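Local structure of mRNA interferase (6L2A) at residues Arg8-Trp12 and Gly100-Ala104. The protein probably acts as the toxin of a type II toxin-antitoxin system, an RNA endonuclease of the PemK/MazF family. The protein carries 6 engineered substitutions. Sequence-based numbering, arbitrary orientation.
Sequences RGEIW and GRVSA
I11, on the strand, meets V102, just past the end of the partner strand, their side chains crossing at about a right angle with I11 CD1 3.7 Å from V102 CG1. I11 CG1 lies anti to its carbonyl carbon (chi1 -60°), and the extended CG1–CD1 arm carries CD1 along the partner backbone, close to R101 C, to V102 CG1. I99 and P29 also touch I11, and L107 of helix 104-117 touches V102. Two backbone bonds pair I11 with G100, I11 N to G100 O (2.8 Å) and G100 N to I11 O (3.2 Å). A third, V102 N to G9 O (3.0 Å), continues the pairing just beyond the strand ends, nearly linear at the hydrogen (170°). V102 CG2 packs 3.4 Å from G9 O and R101 CG 3.5 Å from it, so this oxygen takes the V102 N-H with aliphatic carbons beside it. E10 and R101 form a non-hydrogen-bonded pair, but their charged groups do not touch. Instead E10 OE2 accepts W12 NE1 at 2.8 Å, lying in the indole plane while the N-H arrives from above the carboxylate plane. This pairing joins the first strand of the SH3-like MazF fold, 10-14, to the last, 95-101, just before S103 caps helix 104-117. Cohesion across it thus rests on main-chain bonds and apolar packing, with the E10 carboxylate engaged by W12 on its own strand and, in a salt bridge, by R7 just before it.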
loop_
_atom_site.group_PDB
_atom_site.type_symbol
_atom_site.label_atom_id
_atom_site.label_comp_id
_atom_site.label_asym_id
_atom_site.label_seq_id
_atom_site.Cartn_x
_atom_site.Cartn_y
_atom_site.Cartn_z
ATOM N N ARG A 8 12.280 -8.076 -0.988
ATOM C CA ARG A 8 10.940 -8.232 -1.536
ATOM C C ARG A 8 10.601 -9.707 -1.707
ATOM O O ARG A 8 11.405 -10.484 -2.231
ATOM C CB ARG A 8 10.831 -7.512 -2.878
ATOM C CG ARG A 8 9.402 -7.420 -3.396
ATOM C CD ARG A 8 9.279 -6.569 -4.656
ATOM N NE ARG A 8 7.884 -6.220 -4.923
ATOM C CZ ARG A 8 7.042 -6.965 -5.637
ATOM N NH1 ARG A 8 7.449 -8.106 -6.175
ATOM N NH2 ARG A 8 5.790 -6.567 -5.812
ATOM N N GLY A 9 9.402 -10.090 -1.270
ATOM C CA GLY A 9 8.994 -11.477 -1.273
ATOM C C GLY A 9 9.288 -12.221 0.010
ATOM O O GLY A 9 8.753 -13.319 0.207
ATOM N N GLU A 10 10.117 -11.663 0.886
ATOM C CA GLU A 10 10.353 -12.281 2.180
ATOM C C GLU A 10 9.133 -12.121 3.077
ATOM O O GLU A 10 8.378 -11.150 2.975
ATOM C CB GLU A 10 11.573 -11.665 2.863
ATOM C CG GLU A 10 12.901 -12.020 2.226
ATOM C CD GLU A 10 14.079 -11.543 3.050
ATOM O OE1 GLU A 10 15.173 -12.126 2.912
ATOM O OE2 GLU A 10 13.913 -10.584 3.835
ATOM N N ILE A 11 8.951 -13.090 3.970
ATOM C CA ILE A 11 7.875 -13.071 4.954
ATOM C C ILE A 11 8.486 -12.739 6.306
ATOM O O ILE A 11 9.378 -13.450 6.785
ATOM C CB ILE A 11 7.121 -14.406 4.998
ATOM C CG1 ILE A 11 6.520 -14.703 3.629
ATOM C CG2 ILE A 11 6.032 -14.376 6.068
ATOM C CD1 ILE A 11 5.910 -16.055 3.531
ATOM N N TRP A 12 8.008 -11.660 6.916
ATOM C CA TRP A 12 8.504 -11.188 8.196
ATOM C C TRP A 12 7.366 -11.113 9.202
ATOM O O TRP A 12 6.221 -10.821 8.847
ATOM C CB TRP A 12 9.149 -9.801 8.070
ATOM C CG TRP A 12 10.515 -9.802 7.468
ATOM C CD1 TRP A 12 10.847 -10.122 6.185
ATOM C CD2 TRP A 12 11.737 -9.444 8.122
ATOM N NE1 TRP A 12 12.202 -9.999 6.003
ATOM C CE2 TRP A 12 12.772 -9.581 7.176
ATOM C CE3 TRP A 12 12.058 -9.025 9.419
ATOM C CZ2 TRP A 12 14.106 -9.316 7.484
ATOM C CZ3 TRP A 12 13.383 -8.762 9.723
ATOM C CH2 TRP A 12 14.391 -8.908 8.759
ATOM N N GLY A 100 10.314 -16.478 6.442
ATOM C CA GLY A 100 10.598 -17.249 5.253
ATOM C C GLY A 100 10.469 -16.419 3.995
ATOM O O GLY A 100 10.785 -15.226 3.994
ATOM N N ARG A 101 9.989 -17.036 2.920
ATOM C CA ARG A 101 9.925 -16.376 1.627
ATOM C C ARG A 101 8.837 -17.027 0.792
ATOM O O ARG A 101 8.636 -18.241 0.868
ATOM C CB ARG A 101 11.273 -16.475 0.908
ATOM C CG ARG A 101 11.473 -15.519 -0.241
ATOM C CD ARG A 101 12.708 -15.933 -1.018
ATOM N NE ARG A 101 12.874 -17.386 -1.000
ATOM C CZ ARG A 101 12.430 -18.198 -1.955
ATOM N NH1 ARG A 101 11.801 -17.695 -3.010
ATOM N NH2 ARG A 101 12.618 -19.508 -1.862
ATOM N N VAL A 102 8.137 -16.222 0.001
ATOM C CA VAL A 102 7.229 -16.778 -0.995
ATOM C C VAL A 102 8.035 -17.152 -2.231
ATOM O O VAL A 102 9.097 -16.581 -2.503
ATOM C CB VAL A 102 6.091 -15.793 -1.336
ATOM C CG1 VAL A 102 5.407 -15.307 -0.064
ATOM C CG2 VAL A 102 6.614 -14.617 -2.155
ATOM N N SER A 103 7.544 -18.136 -2.980
ATOM C CA SER A 103 8.226 -18.521 -4.205
ATOM C C SER A 103 8.081 -17.424 -5.256
ATOM O O SER A 103 7.248 -16.520 -5.139
ATOM C CB SER A 103 7.670 -19.841 -4.741
ATOM O OG SER A 103 6.344 -19.676 -5.213
ATOM N N ALA A 104 8.911 -17.508 -6.297
ATOM C CA ALA A 104 8.835 -16.515 -7.363
ATOM C C ALA A 104 7.491 -16.562 -8.080
ATOM O O ALA A 104 7.015 -15.534 -8.577
ATOM C CB ALA A 104 9.981 -16.715 -8.355
#